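ADP-ribosylglycohydrolase (Thermus thermophilus, PDB 2YZV) is a mostly helical, single-chain member of the ADP-ribosylglycohydrolase family whose model holds bound magnesium ions. Local coordinates at residues L175-L179 against R180-K184; Q261-G264 against A265-L269; L150-R153 against A154-T158; A164-A167 against T168-L171. One frame throughout, in Å; residues are numbered along the deposited sequence.

Interaction 1: residues L175-L179 against R180-K184; sequences LREAL and RGAPK
The carbonyl oxygen of E177 takes two backbone N-H groups from beyond the helix end. A182 N makes the straighter bond to E177 O, at 3.0 Å and 160°, while R180 N, 3.1 Å from the same oxygen, gives a weak one and shares its hydrogen with R176 O. The next carbonyl, A178 O, takes G181 N at 3.0 Å, the donor coming from above the carbonyl plane. Together the bonds from A182 and G181 form a Schellman motif, which closes helix 162-179 at its C-terminus; G181 takes the positive phi of 90° that turns the chain away. The motif's apolar contact is there too: E177 CB meets A182 CB at 3.9 Å. A water donates to both A178 O and A182 O, tying the turn together once more.

On the outer side, R180 runs back along the helix. CG lies beside the backbone N (chi1 -70°), and the extended chain beyond it passes over R176 O and lays its guanidinium against R176. R176 CD sits 3.8 Å above one face of that group, near its rim, and the two guanidinium planes are almost parallel. R176 NE and R180 NH1 are 3.8 Å apart, a like-charged approach that nearby acids probably temper. R176 grips E177 OE2 side-on with NE and NH2 in a salt bridge, the oxygen lying in the guanidinium plane, and a water links OE2 to R180 NH1 at the R180 guanidinium edge. R180 NE forms a salt bridge with E142, and its NH2 bonds N143.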
loop_
_atom_site.group_PDB
_atom_site.type_symbol
_atom_site.label_atom_id
_atom_site.label_comp_id
_atom_site.label_asym_id
_atom_site.label_seq_id
_atom_site.Cartn_x
_atom_site.Cartn_y
_atom_site.Cartn_z
ATOM N N LEU A 175 -9.779 -1.251 -0.142
ATOM C CA LEU A 175 -9.519 -1.174 1.284
ATOM C C LEU A 175 -10.772 -0.807 2.068
ATOM O O LEU A 175 -11.039 -1.400 3.106
ATOM C CB LEU A 175 -8.389 -0.181 1.575
ATOM C CG LEU A 175 -7.015 -0.587 1.023
ATOM C CD1 LEU A 175 -5.972 0.403 1.514
ATOM C CD2 LEU A 175 -6.655 -2.002 1.481
ATOM N N ARG A 176 -11.542 0.158 1.575
ATOM C CA ARG A 176 -12.765 0.550 2.275
ATOM C C ARG A 176 -13.706 -0.647 2.393
ATOM O O ARG A 176 -14.222 -0.939 3.473
ATOM C CB ARG A 176 -13.486 1.680 1.536
ATOM C CG ARG A 176 -14.715 2.202 2.287
ATOM C CD ARG A 176 -15.516 3.171 1.436
ATOM N NE ARG A 176 -16.197 2.478 0.346
ATOM C CZ ARG A 176 -16.792 3.091 -0.672
ATOM N NH1 ARG A 176 -16.784 4.415 -0.743
ATOM N NH2 ARG A 176 -17.402 2.381 -1.612
ATOM N N GLU A 177 -13.925 -1.342 1.281
ATOM C CA GLU A 177 -14.817 -2.498 1.283
ATOM C C GLU A 177 -14.304 -3.613 2.180
ATOM O O GLU A 177 -15.078 -4.243 2.908
ATOM C CB GLU A 177 -15.015 -3.013 -0.144
ATOM C CG GLU A 177 -15.751 -2.027 -1.032
ATOM C CD GLU A 177 -17.117 -1.672 -0.481
ATOM O OE1 GLU A 177 -17.990 -2.563 -0.436
ATOM O OE2 GLU A 177 -17.312 -0.504 -0.090
ATOM N N ALA A 178 -13.000 -3.869 2.132
ATOM C CA ALA A 178 -12.428 -4.913 2.964
ATOM C C ALA A 178 -12.604 -4.583 4.445
ATOM O O ALA A 178 -12.950 -5.455 5.243
ATOM C CB ALA A 178 -10.943 -5.102 2.631
ATOM N N LEU A 179 -12.372 -3.325 4.813
ATOM C CA LEU A 179 -12.510 -2.903 6.206
ATOM C C LEU A 179 -13.944 -3.056 6.695
ATOM O O LEU A 179 -14.188 -3.223 7.893
ATOM C CB LEU A 179 -12.073 -1.447 6.370
ATOM C CG LEU A 179 -10.575 -1.166 6.228
ATOM C CD1 LEU A 179 -10.341 0.339 6.216
ATOM C CD2 LEU A 179 -9.807 -1.830 7.369
ATOM N N ARG A 180 -14.883 -3.000 5.761
ATOM C CA ARG A 180 -16.295 -3.120 6.094
ATOM C C ARG A 180 -16.791 -4.557 6.085
ATOM O O ARG A 180 -17.982 -4.812 6.273
ATOM C CB ARG A 180 -17.119 -2.252 5.148
ATOM C CG ARG A 180 -16.902 -0.773 5.411
ATOM C CD ARG A 180 -17.647 0.111 4.437
ATOM N NE ARG A 180 -17.576 1.507 4.850
ATOM C CZ ARG A 180 -18.143 2.513 4.195
ATOM N NH1 ARG A 180 -18.827 2.278 3.083
ATOM N NH2 ARG A 180 -18.035 3.753 4.658
ATOM N N GLY A 181 -15.874 -5.495 5.870
ATOM C CA GLY A 181 -16.239 -6.896 5.882
ATOM C C GLY A 181 -16.672 -7.527 4.577
ATOM O O GLY A 181 -17.194 -8.644 4.580
ATOM N N ALA A 182 -16.465 -6.840 3.460
ATOM C CA ALA A 182 -16.853 -7.395 2.169
ATOM C C ALA A 182 -16.092 -8.695 1.913
ATOM O O ALA A 182 -14.912 -8.814 2.249
ATOM C CB ALA A 182 -16.568 -6.391 1.055
ATOM N N PRO A 183 -16.762 -9.693 1.316
ATOM C CA PRO A 183 -16.127 -10.981 1.028
ATOM C C PRO A 183 -15.124 -10.911 -0.122
ATOM O O PRO A 183 -15.209 -10.028 -0.980
ATOM C CB PRO A 183 -17.319 -11.884 0.717
ATOM C CG PRO A 183 -18.261 -10.952 0.039
ATOM C CD PRO A 183 -18.177 -9.698 0.904
ATOM N N LYS A 184 -14.174 -11.842 -0.121
ATOM C CA LYS A 184 -13.141 -11.886 -1.152
ATOM C C LYS A 184 -13.724 -11.841 -2.561
ATOM O O LYS A 184 -13.204 -11.141 -3.428
ATOM C CB LYS A 184 -12.274 -13.142 -0.989
ATOM C CG LYS A 184 -11.173 -13.259 -2.039
ATOM C CD LYS A 184 -10.243 -14.446 -1.790
ATOM C CE LYS A 184 -9.364 -14.236 -0.571
ATOM N NZ LYS A 184 -8.330 -15.307 -0.467
HETATM O O HOH W 1 -19.545 -0.210 1.557
HETATM O O HOH W 2 -13.380 -8.168 4.502
#

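Interaction 2: residues Q261-G264 against A265-L269; sequences QLAG and AYYGL
This is a local contact along the last turns of helix 252-267, where the A263 methyl sits at the CD2-CE2 edge of the Y267 ring and the backbone runs on to the glycine that ends the helix. Four successive i to i+4 bonds carry it. The one from Y267 N to A263 O is nearly straight, 2.8 Å and 168°; the last, from G268 N to G264 O, is bent to 134° and approaches from above the carbonyl plane. G268 then leaves the helix with positive phi. With CG beside its own backbone N (chi1 -63°), the Y267 ring swings back alongside the preceding turn, so that CD2 lies 3.2 Å from A263 O and 3.9 Å from A263 CB. The ring of Y266 presents its edge to this one: its CD2 stands 3.5 Å above the centre of the Y267 ring face. Y266 CB rests on L262 O at 3.4 Å, and A265 CB likewise on Q261 O. Beyond the turn, R10 NH1 bonds the carbonyls of A265 and Y266. A265 faces A14 of helix 4-26 and both A178 and L179 of helix 162-179, A263 and Y267 touch F238 of helix 238-246, and Y266 lies against L187 of helix 184-189.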
loop_
_atom_site.group_PDB
_atom_site.type_symbol
_atom_site.label_atom_id
_atom_site.label_comp_id
_atom_site.label_asym_id
_atom_site.label_seq_id
_atom_site.Cartn_x
_atom_site.Cartn_y
_atom_site.Cartn_z
ATOM N N GLN A 261 -1.715 -4.508 2.786
ATOM C CA GLN A 261 -2.801 -3.600 3.131
ATOM C C GLN A 261 -4.155 -4.256 2.910
ATOM O O GLN A 261 -5.023 -4.214 3.780
ATOM C CB GLN A 261 -2.728 -2.338 2.278
ATOM C CG GLN A 261 -1.534 -1.461 2.570
ATOM C CD GLN A 261 -1.406 -0.350 1.565
ATOM O OE1 GLN A 261 -2.214 0.582 1.537
ATOM N NE2 GLN A 261 -0.394 -0.447 0.715
ATOM N N LEU A 262 -4.331 -4.855 1.736
ATOM C CA LEU A 262 -5.597 -5.496 1.398
ATOM C C LEU A 262 -5.861 -6.726 2.241
ATOM O O LEU A 262 -6.938 -6.862 2.820
ATOM C CB LEU A 262 -5.625 -5.867 -0.090
ATOM C CG LEU A 262 -6.867 -6.605 -0.605
ATOM C CD1 LEU A 262 -8.127 -5.787 -0.329
ATOM C CD2 LEU A 262 -6.711 -6.861 -2.098
ATOM N N ALA A 263 -4.879 -7.618 2.310
ATOM C CA ALA A 263 -5.021 -8.844 3.091
ATOM C C ALA A 263 -5.091 -8.534 4.588
ATOM O O ALA A 263 -5.751 -9.250 5.343
ATOM C CB ALA A 263 -3.862 -9.790 2.791
ATOM N N GLY A 264 -4.420 -7.468 5.016
ATOM C CA GLY A 264 -4.455 -7.097 6.423
ATOM C C GLY A 264 -5.851 -6.647 6.821
ATOM O O GLY A 264 -6.353 -6.992 7.895
ATOM N N ALA A 265 -6.484 -5.867 5.952
ATOM C CA ALA A 265 -7.838 -5.386 6.219
ATOM C C ALA A 265 -8.840 -6.537 6.147
ATOM O O ALA A 265 -9.826 -6.570 6.892
ATOM C CB ALA A 265 -8.219 -4.312 5.203
ATOM N N TYR A 266 -8.581 -7.479 5.248
ATOM C CA TYR A 266 -9.464 -8.623 5.049
ATOM C C TYR A 266 -9.372 -9.685 6.144
ATOM O O TYR A 266 -10.395 -10.109 6.695
ATOM C CB TYR A 266 -9.171 -9.275 3.694
ATOM C CG TYR A 266 -10.093 -10.424 3.365
ATOM C CD1 TYR A 266 -11.422 -10.193 3.018
ATOM C CD2 TYR A 266 -9.643 -11.740 3.420
ATOM C CE1 TYR A 266 -12.286 -11.247 2.733
ATOM C CE2 TYR A 266 -10.499 -12.807 3.136
ATOM C CZ TYR A 266 -11.819 -12.547 2.795
ATOM O OH TYR A 266 -12.674 -13.590 2.520
ATOM N N TYR A 267 -8.150 -10.114 6.457
ATOM C CA TYR A 267 -7.924 -11.152 7.465
ATOM C C TYR A 267 -7.782 -10.621 8.891
ATOM O O TYR A 267 -8.049 -11.344 9.858
ATOM C CB TYR A 267 -6.672 -11.960 7.117
ATOM C CG TYR A 267 -6.744 -12.734 5.820
ATOM C CD1 TYR A 267 -7.617 -13.815 5.671
ATOM C CD2 TYR A 267 -5.903 -12.417 4.754
ATOM C CE1 TYR A 267 -7.643 -14.563 4.495
ATOM C CE2 TYR A 267 -5.920 -13.157 3.577
ATOM C CZ TYR A 267 -6.787 -14.229 3.453
ATOM O OH TYR A 267 -6.776 -14.976 2.300
ATOM N N GLY A 268 -7.344 -9.374 9.022
ATOM C CA GLY A 268 -7.180 -8.776 10.337
ATOM C C GLY A 268 -5.818 -9.018 10.964
ATOM O O GLY A 268 -5.122 -9.970 10.617
ATOM N N LEU A 269 -5.444 -8.150 11.901
ATOM C CA LEU A 269 -4.159 -8.242 12.588
ATOM C C LEU A 269 -3.917 -9.607 13.230
ATOM O O LEU A 269 -2.807 -10.136 13.177
ATOM C CB LEU A 269 -4.061 -7.160 13.670
ATOM C CG LEU A 269 -2.710 -7.069 14.384
ATOM C CD1 LEU A 269 -1.658 -6.526 13.423
ATOM C CD2 LEU A 269 -2.828 -6.168 15.599
#

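Interaction 3: residues L150-R153 against A154-T158; sequences LARR and AARTT
Successive i to i+4 bonds join the two segments, with A154 N bonded to L150 O at 2.8 Å, A155 N to A151 O and R156 N to R152 O at 2.9 Å; the next bond, T157 N to R153 O, is long and weak. A side chain adds a further bond here. T157 has its hydroxyl between the backbone N and the carbonyl carbon (chi1 54°), a rotation that brings OG1 back to donate to A154 O at 2.9 Å, from above the carbonyl plane. Its CG2 meanwhile rests on R153 O.

The remaining contacts come from three arginines. R156 folds over the preceding turn: its CG lies 3.1 Å from R152 O, and its CD meets R152 CG at 3.9 Å. A bend at chi3 (56°) brings its NH1 to 4.0 Å from R153 CG, which lies at the guanidinium edge. Thus R152 and R156 touch through methylenes, while R153 offers a methylene to the R156 guanidinium; R153 NE and R156 NH1 remain 5.5 Å from each other. R152 turns to a salt bridge with E169, R153 NE bonds the Y119 hydroxyl, and R156 makes a cation-pi contact with Y119. With R152 paired to E169, and R153 and R156 sharing Y119, the positive charges probably cost little although three arginines fall within five residues.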
loop_
_atom_site.group_PDB
_atom_site.type_symbol
_atom_site.label_atom_id
_atom_site.label_comp_id
_atom_site.label_asym_id
_atom_site.label_seq_id
_atom_site.Cartn_x
_atom_site.Cartn_y
_atom_site.Cartn_z
ATOM N N LEU A 150 -10.090 11.967 -2.604
ATOM C CA LEU A 150 -8.988 12.261 -1.698
ATOM C C LEU A 150 -7.825 11.339 -2.048
ATOM O O LEU A 150 -6.662 11.739 -1.986
ATOM C CB LEU A 150 -9.413 12.036 -0.245
ATOM C CG LEU A 150 -10.561 12.925 0.249
ATOM C CD1 LEU A 150 -10.942 12.532 1.670
ATOM C CD2 LEU A 150 -10.139 14.391 0.192
ATOM N N ALA A 151 -8.145 10.104 -2.424
ATOM C CA ALA A 151 -7.107 9.140 -2.791
ATOM C C ALA A 151 -6.377 9.614 -4.044
ATOM O O ALA A 151 -5.154 9.494 -4.140
ATOM C CB ALA A 151 -7.719 7.760 -3.028
ATOM N N ARG A 152 -7.123 10.151 -5.005
ATOM C CA ARG A 152 -6.501 10.644 -6.228
ATOM C C ARG A 152 -5.586 11.814 -5.893
ATOM O O ARG A 152 -4.473 11.916 -6.409
ATOM C CB ARG A 152 -7.564 11.082 -7.243
ATOM C CG ARG A 152 -6.987 11.775 -8.474
ATOM C CD ARG A 152 -8.058 12.025 -9.522
ATOM N NE ARG A 152 -8.473 10.786 -10.170
ATOM C CZ ARG A 152 -8.211 10.475 -11.437
ATOM N NH1 ARG A 152 -7.533 11.315 -12.207
ATOM N NH2 ARG A 152 -8.618 9.316 -11.931
ATOM N N ARG A 153 -6.054 12.705 -5.024
ATOM C CA ARG A 153 -5.244 13.851 -4.633
ATOM C C ARG A 153 -3.987 13.390 -3.891
ATOM O O ARG A 153 -2.903 13.941 -4.092
ATOM C CB ARG A 153 -6.074 14.806 -3.768
ATOM C CG ARG A 153 -7.128 15.561 -4.570
ATOM C CD ARG A 153 -8.139 16.250 -3.667
ATOM N NE ARG A 153 -7.531 17.257 -2.805
ATOM C CZ ARG A 153 -8.148 17.806 -1.763
ATOM N NH1 ARG A 153 -9.385 17.435 -1.462
ATOM N NH2 ARG A 153 -7.531 18.718 -1.020
ATOM N N ALA A 154 -4.129 12.368 -3.052
ATOM C CA ALA A 154 -2.989 11.843 -2.298
ATOM C C ALA A 154 -1.954 11.237 -3.243
ATOM O O ALA A 154 -0.752 11.263 -2.967
ATOM C CB ALA A 154 -3.463 10.793 -1.294
ATOM N N ALA A 155 -2.417 10.687 -4.356
ATOM C CA ALA A 155 -1.506 10.097 -5.324
ATOM C C ALA A 155 -0.818 11.197 -6.123
ATOM O O ALA A 155 0.381 11.121 -6.393
ATOM C CB ALA A 155 -2.269 9.166 -6.273
ATOM N N ARG A 156 -1.591 12.220 -6.479
ATOM C CA ARG A 156 -1.104 13.336 -7.286
ATOM C C ARG A 156 0.062 14.121 -6.702
ATOM O O ARG A 156 0.739 14.855 -7.426
ATOM C CB ARG A 156 -2.260 14.286 -7.610
ATOM C CG ARG A 156 -3.226 13.737 -8.654
ATOM C CD ARG A 156 -4.374 14.700 -8.883
ATOM N NE ARG A 156 -3.880 16.020 -9.261
ATOM C CZ ARG A 156 -4.288 17.154 -8.704
ATOM N NH1 ARG A 156 -5.200 17.132 -7.741
ATOM N NH2 ARG A 156 -3.773 18.312 -9.101
ATOM N N THR A 157 0.300 13.979 -5.403
ATOM C CA THR A 157 1.413 14.682 -4.783
ATOM C C THR A 157 2.740 14.239 -5.394
ATOM O O THR A 157 3.658 15.048 -5.541
ATOM C CB THR A 157 1.475 14.433 -3.261
ATOM O OG1 THR A 157 1.500 13.022 -3.003
ATOM C CG2 THR A 157 0.276 15.067 -2.569
ATOM N N THR A 158 2.836 12.966 -5.772
ATOM C CA THR A 158 4.079 12.439 -6.333
ATOM C C THR A 158 3.968 11.761 -7.698
ATOM O O THR A 158 4.975 11.594 -8.392
ATOM C CB THR A 158 4.719 11.431 -5.366
ATOM O OG1 THR A 158 3.808 10.349 -5.145
ATOM C CG2 THR A 158 5.044 12.098 -4.030
#

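Interaction 4: residues A164-A167 against T168-L171; sequences ALEA and TEVL
A164 O accepts two hydrogen bonds from T168: the hydroxyl OG1 at 2.8 Å and the backbone N at 3.1 Å, arriving from opposite faces of the carbonyl plane. OG1 stands beside its own backbone N (chi1 -58°), which turns it back toward the preceding turn and A164, as threonines within helices often do; the polar group of a buried side chain is thereby satisfied locally. Regular i to i+4 bonds follow, V170 N to E166 O and L171 N to A167 O both being 3.0 Å long.

Side-chain carbons also pack against the carbonyls. V170 CG2 lies 3.3 Å from E166 O, and E169 CG is just as close to L165 O. The E169 chain extends back along the helix until OE1 is 3.7 Å from E166 CA.

As for charge, the carboxylates of E166 and E169 stay 5.7 Å apart (OE2 to OE1) and look to different partners: E169 to R152, E166 to R162 and the backbone N of H199.

Around this part of helix 162-179, T168 and L165 face A155 of helix 147-156, A167 and L171 touch L131 of helix 129-132, and A164 and A167 lie on A221 of helix 221-234, with L225 beside V170.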
loop_
_atom_site.group_PDB
_atom_site.type_symbol
_atom_site.label_atom_id
_atom_site.label_comp_id
_atom_site.label_asym_id
_atom_site.label_seq_id
_atom_site.Cartn_x
_atom_site.Cartn_y
_atom_site.Cartn_z
ATOM N N ALA A 164 -1.899 5.508 -12.704
ATOM C CA ALA A 164 -1.476 5.470 -11.307
ATOM C C ALA A 164 -2.572 6.084 -10.446
ATOM O O ALA A 164 -2.888 5.576 -9.370
ATOM C CB ALA A 164 -0.171 6.228 -11.121
ATOM N N LEU A 165 -3.155 7.180 -10.920
ATOM C CA LEU A 165 -4.229 7.824 -10.177
ATOM C C LEU A 165 -5.424 6.875 -10.060
ATOM O O LEU A 165 -5.989 6.709 -8.982
ATOM C CB LEU A 165 -4.650 9.123 -10.875
ATOM C CG LEU A 165 -3.517 10.138 -11.045
ATOM C CD1 LEU A 165 -4.076 11.442 -11.590
ATOM C CD2 LEU A 165 -2.824 10.386 -9.712
ATOM N N GLU A 166 -5.793 6.236 -11.168
ATOM C CA GLU A 166 -6.931 5.321 -11.156
ATOM C C GLU A 166 -6.659 4.068 -10.322
ATOM O O GLU A 166 -7.556 3.561 -9.652
ATOM C CB GLU A 166 -7.304 4.920 -12.585
ATOM C CG GLU A 166 -7.730 6.092 -13.452
ATOM C CD GLU A 166 -8.040 5.679 -14.875
ATOM O OE1 GLU A 166 -7.468 4.671 -15.332
ATOM O OE2 GLU A 166 -8.845 6.370 -15.533
ATOM N N ALA A 167 -5.431 3.562 -10.371
ATOM C CA ALA A 167 -5.090 2.373 -9.593
ATOM C C ALA A 167 -5.227 2.693 -8.107
ATOM O O ALA A 167 -5.626 1.841 -7.312
ATOM C CB ALA A 167 -3.666 1.928 -9.905
ATOM N N THR A 168 -4.897 3.927 -7.739
ATOM C CA THR A 168 -4.994 4.352 -6.351
ATOM C C THR A 168 -6.461 4.395 -5.931
ATOM O O THR A 168 -6.809 3.994 -4.819
ATOM C CB THR A 168 -4.342 5.737 -6.148
ATOM O OG1 THR A 168 -2.971 5.676 -6.564
ATOM C CG2 THR A 168 -4.399 6.145 -4.673
ATOM N N GLU A 169 -7.322 4.871 -6.825
ATOM C CA GLU A 169 -8.748 4.933 -6.526
ATOM C C GLU A 169 -9.306 3.525 -6.339
ATOM O O GLU A 169 -10.123 3.285 -5.446
ATOM C CB GLU A 169 -9.498 5.655 -7.647
ATOM C CG GLU A 169 -9.044 7.093 -7.847
ATOM C CD GLU A 169 -9.759 7.778 -8.993
ATOM O OE1 GLU A 169 -10.001 7.112 -10.022
ATOM O OE2 GLU A 169 -10.068 8.981 -8.871
ATOM N N VAL A 170 -8.861 2.596 -7.180
ATOM C CA VAL A 170 -9.313 1.213 -7.086
ATOM C C VAL A 170 -8.860 0.611 -5.753
ATOM O O VAL A 170 -9.636 -0.067 -5.083
ATOM C CB VAL A 170 -8.784 0.354 -8.272
ATOM C CG1 VAL A 170 -9.132 -1.113 -8.054
ATOM C CG2 VAL A 170 -9.413 0.838 -9.582
ATOM N N LEU A 171 -7.617 0.870 -5.347
ATOM C CA LEU A 171 -7.145 0.329 -4.075
ATOM C C LEU A 171 -7.895 0.975 -2.907
ATOM O O LEU A 171 -8.173 0.319 -1.909
ATOM C CB LEU A 171 -5.630 0.530 -3.915
ATOM C CG LEU A 171 -5.013 -0.099 -2.657
ATOM C CD1 LEU A 171 -5.239 -1.605 -2.659
ATOM C CD2 LEU A 171 -3.521 0.200 -2.615
#

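Along the chain the order is interaction 3, interaction 4, interaction 1, interaction 2. Helix 162-179 is the common thread: interaction 4 sits toward its start, interaction 1 caps its end, and their centres are about 16 Å apart. Each end has its own neighbour. Interaction 3, on helix 147-156, lies about 9 Å from interaction 4 between centres, joined by the R152-E169 salt bridge and by R156 packing on L165. Interaction 2, closing helix 252-267, lies equally near interaction 1, with K184 NZ probably hydrogen-bonding Y267 OH. Interactions 2 and 3, about 22 Å apart between centres, fall on opposite sides of the chain's centre; helix 162-179 touches the helices of both.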